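Local coordinates for USG-1 protein homolog (PDB 2HJS) that probably acts as an NAD(P)-dependent oxidoreductase of the aspartate-semialdehyde dehydrogenase family and forms a dimer, its precise substrate being unknown, at residues 189-194 and 198-203. Numbering follows the deposited sequence.
Sequences RLFDRQ and NLLAQV
Phe-191 meets Leu-200 through two neighbouring ring atoms: CE2 lies 3.7 Å from Leu-200 CD1, and CD2 of the same ring is 4.0 Å from that methyl, which approaches the ring at a slant. With CG beside the backbone N (chi1 -62°), the ring of Phe-191 reaches Leu-200 in 198-203. Two residues on, the aliphatic part of Arg-193 passes the other methyl of the leucine in a loose contact, Arg-193 CG lying 4.4 Å from Leu-200 CD2, before the guanidinium group forms a salt bridge through NH1 to Asp-280 of the second subunit.

Gln-194 contributes its main chain to the contact. Its O accepts a nearly straight hydrogen bond from Asn-198 ND2 (3.0 Å, N-H...O 171°); the oxygen lies in the plane of the asparagine amide, whereas the donor is tilted 33° from the carbonyl plane. The Asn-198 amide also bonds Thr-283 and Val-285 of the second subunit through ND2 and OD1, so its rotation is fixed from both chains. The bond from Asn-198 ND2 to Gln-194 O spans the three residues between the segments, and Gln-194 NE2 bonds Ala-196 O, in those three residues.

Both segments belong to the long connection between helices 167-181 and 213-225 in the dimerisation domain. Phe-191 and Gln-194 rest against helix 167-181, while Leu-200 makes backbone hydrogen bonds to Gln-239 at the end of strand 233-239, placing this loop between that helix, that strand, outermost of its sheet within the chain, and the second subunit.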
ATOM      1  N   ARG A 189      20.859  -6.730  -7.408  1.00 77.95           N
ATOM      2  CA  ARG A 189      21.240  -6.910  -8.815  1.00 77.33           C
ATOM      3  C   ARG A 189      20.234  -6.275  -9.785  1.00 76.89           C
ATOM      4  O   ARG A 189      20.619  -5.442 -10.607  1.00 77.10           O
ATOM      5  CB  ARG A 189      21.495  -8.387  -9.144  1.00 77.16           C
ATOM      6  CG  ARG A 189      22.783  -8.918  -8.544  1.00 77.28           C
ATOM      7  CD  ARG A 189      22.830 -10.436  -8.520  1.00 77.72           C
ATOM      8  NE  ARG A 189      23.840 -10.915  -7.572  1.00 78.57           N
ATOM      9  CZ  ARG A 189      24.013 -12.188  -7.215  1.00 78.65           C
ATOM     10  NH1 ARG A 189      23.243 -13.143  -7.728  1.00 78.66           N
ATOM     11  NH2 ARG A 189      24.960 -12.509  -6.340  1.00 78.25           N
ATOM     12  N   LEU A 190      18.960  -6.658  -9.685  1.00 76.05           N
ATOM     13  CA  LEU A 190      17.908  -6.077 -10.532  1.00 75.54           C
ATOM     14  C   LEU A 190      17.571  -4.630 -10.111  1.00 74.90           C
ATOM     15  O   LEU A 190      17.136  -3.818 -10.937  1.00 74.84           O
ATOM     16  CB  LEU A 190      16.643  -6.966 -10.537  1.00 75.62           C
ATOM     17  CG  LEU A 190      15.507  -6.657 -11.536  1.00 76.11           C
ATOM     18  CD1 LEU A 190      15.845  -7.095 -12.971  1.00 75.74           C
ATOM     19  CD2 LEU A 190      14.189  -7.276 -11.098  1.00 75.63           C
ATOM     20  N   PHE A 191      17.773  -4.329  -8.823  1.00 73.83           N
ATOM     21  CA  PHE A 191      17.603  -2.983  -8.273  1.00 72.73           C
ATOM     22  C   PHE A 191      18.928  -2.446  -7.758  1.00 71.98           C
ATOM     23  O   PHE A 191      19.913  -3.183  -7.670  1.00 72.06           O
ATOM     24  CB  PHE A 191      16.611  -3.016  -7.118  1.00 73.06           C
ATOM     25  CG  PHE A 191      15.253  -3.456  -7.515  1.00 72.98           C
ATOM     26  CD1 PHE A 191      14.964  -4.806  -7.669  1.00 73.15           C
ATOM     27  CD2 PHE A 191      14.254  -2.519  -7.745  1.00 74.21           C
ATOM     28  CE1 PHE A 191      13.699  -5.218  -8.038  1.00 74.37           C
ATOM     29  CE2 PHE A 191      12.975  -2.921  -8.114  1.00 73.66           C
ATOM     30  CZ  PHE A 191      12.697  -4.271  -8.254  1.00 73.62           C
ATOM     31  N   ASP A 192      18.950  -1.161  -7.415  1.00 70.86           N
ATOM     32  CA  ASP A 192      20.146  -0.549  -6.816  1.00 69.50           C
ATOM     33  C   ASP A 192      19.921  -0.260  -5.326  1.00 67.43           C
ATOM     34  O   ASP A 192      20.741   0.400  -4.669  1.00 67.53           O
ATOM     35  CB  ASP A 192      20.585   0.711  -7.593  1.00 70.50           C
ATOM     36  CG  ASP A 192      19.513   1.833  -7.603  1.00 72.84           C
ATOM     37  OD1 ASP A 192      18.286   1.572  -7.420  1.00 74.00           O
ATOM     38  OD2 ASP A 192      19.929   3.000  -7.821  1.00 76.36           O
ATOM     39  N   ARG A 193      18.808  -0.778  -4.805  1.00 64.39           N
ATOM     40  CA  ARG A 193      18.473  -0.664  -3.393  1.00 61.56           C
ATOM     41  C   ARG A 193      17.766  -1.940  -2.913  1.00 59.35           C
ATOM     42  O   ARG A 193      17.380  -2.797  -3.717  1.00 58.54           O
ATOM     43  CB  ARG A 193      17.604   0.579  -3.153  1.00 61.47           C
ATOM     44  CG  ARG A 193      16.146   0.432  -3.614  1.00 62.24           C
ATOM     45  CD  ARG A 193      15.698   1.633  -4.417  1.00 63.19           C
ATOM     46  NE  ARG A 193      15.440   2.771  -3.550  1.00 62.79           N
ATOM     47  CZ  ARG A 193      15.484   4.048  -3.925  1.00 63.51           C
ATOM     48  NH1 ARG A 193      15.784   4.410  -5.177  1.00 61.50           N
ATOM     49  NH2 ARG A 193      15.229   4.979  -3.019  1.00 63.45           N
ATOM     50  N   GLN A 194      17.604  -2.039  -1.600  1.00 56.68           N
ATOM     51  CA  GLN A 194      16.947  -3.165  -0.976  1.00 54.21           C
ATOM     52  C   GLN A 194      15.458  -3.204  -1.289  1.00 52.93           C
ATOM     53  O   GLN A 194      14.745  -2.216  -1.132  1.00 52.34           O
ATOM     54  CB  GLN A 194      17.155  -3.113   0.529  1.00 54.27           C
ATOM     55  CG  GLN A 194      16.725  -4.370   1.245  1.00 52.60           C
ATOM     56  CD  GLN A 194      16.927  -4.280   2.727  1.00 52.65           C
ATOM     57  OE1 GLN A 194      17.984  -3.843   3.199  1.00 51.65           O
ATOM     58  NE2 GLN A 194      15.912  -4.706   3.488  1.00 51.27           N
ATOM     59  N   ASN A 198      10.844  -4.171   2.250  1.00 45.54           N
ATOM     60  CA  ASN A 198      10.831  -2.732   1.960  1.00 45.16           C
ATOM     61  C   ASN A 198       9.648  -2.395   1.075  1.00 44.98           C
ATOM     62  O   ASN A 198       9.148  -3.263   0.386  1.00 45.10           O
ATOM     63  CB  ASN A 198      12.131  -2.311   1.264  1.00 45.68           C
ATOM     64  CG  ASN A 198      12.519  -0.871   1.575  1.00 45.69           C
ATOM     65  OD1 ASN A 198      11.894  -0.228   2.406  1.00 46.73           O
ATOM     66  ND2 ASN A 198      13.576  -0.377   0.935  1.00 44.26           N
ATOM     67  N   LEU A 199       9.179  -1.150   1.110  1.00 45.43           N
ATOM     68  CA  LEU A 199       8.127  -0.707   0.178  1.00 45.41           C
ATOM     69  C   LEU A 199       8.710   0.375  -0.709  1.00 44.90           C
ATOM     70  O   LEU A 199       9.219   1.384  -0.196  1.00 44.02           O
ATOM     71  CB  LEU A 199       6.878  -0.198   0.929  1.00 45.71           C
ATOM     72  CG  LEU A 199       6.031  -1.293   1.602  1.00 46.86           C
ATOM     73  CD1 LEU A 199       5.227  -0.703   2.744  1.00 47.16           C
ATOM     74  CD2 LEU A 199       5.117  -2.035   0.640  1.00 46.37           C
ATOM     75  N   LEU A 200       8.703   0.159  -2.023  1.00 44.06           N
ATOM     76  CA  LEU A 200       9.227   1.185  -2.927  1.00 44.87           C
ATOM     77  C   LEU A 200       8.100   2.125  -3.324  1.00 45.81           C
ATOM     78  O   LEU A 200       6.993   1.680  -3.603  1.00 45.69           O
ATOM     79  CB  LEU A 200       9.890   0.576  -4.169  1.00 44.60           C
ATOM     80  CG  LEU A 200      10.845  -0.610  -3.967  1.00 44.31           C
ATOM     81  CD1 LEU A 200      11.509  -0.956  -5.312  1.00 42.00           C
ATOM     82  CD2 LEU A 200      11.888  -0.304  -2.886  1.00 42.86           C
ATOM     83  N   ALA A 201       8.387   3.423  -3.365  1.00 46.27           N
ATOM     84  CA  ALA A 201       7.352   4.421  -3.650  1.00 46.97           C
ATOM     85  C   ALA A 201       6.783   4.352  -5.064  1.00 47.68           C
ATOM     86  O   ALA A 201       5.671   4.821  -5.305  1.00 48.58           O
ATOM     87  CB  ALA A 201       7.902   5.836  -3.365  1.00 46.51           C
ATOM     88  N   GLN A 202       7.563   3.805  -5.998  1.00 48.13           N
ATOM     89  CA  GLN A 202       7.216   3.769  -7.409  1.00 48.89           C
ATOM     90  C   GLN A 202       7.752   2.483  -8.006  1.00 49.50           C
ATOM     91  O   GLN A 202       8.682   1.871  -7.448  1.00 49.14           O
ATOM     92  CB  GLN A 202       7.831   4.966  -8.171  1.00 48.70           C
ATOM     93  CG  GLN A 202       9.335   4.948  -8.252  1.00 47.23           C
ATOM     94  CD  GLN A 202       9.932   6.350  -8.351  1.00 48.25           C
ATOM     95  OE1 GLN A 202       9.437   7.298  -7.738  1.00 49.36           O
ATOM     96  NE2 GLN A 202      10.977   6.488  -9.142  1.00 45.23           N
ATOM     97  N   VAL A 203       7.178   2.088  -9.145  1.00 49.90           N
ATOM     98  CA  VAL A 203       7.679   0.938  -9.919  1.00 50.59           C
ATOM     99  C   VAL A 203       8.405   1.467 -11.195  1.00 51.18           C
ATOM    100  O   VAL A 203       7.773   1.899 -12.149  1.00 52.91           O
ATOM    101  CB  VAL A 203       6.515  -0.024 -10.252  1.00 50.75           C
ATOM    102  CG1 VAL A 203       6.963  -1.182 -11.143  1.00 52.34           C
ATOM    103  CG2 VAL A 203       5.856  -0.548  -8.971  1.00 50.31           C
TER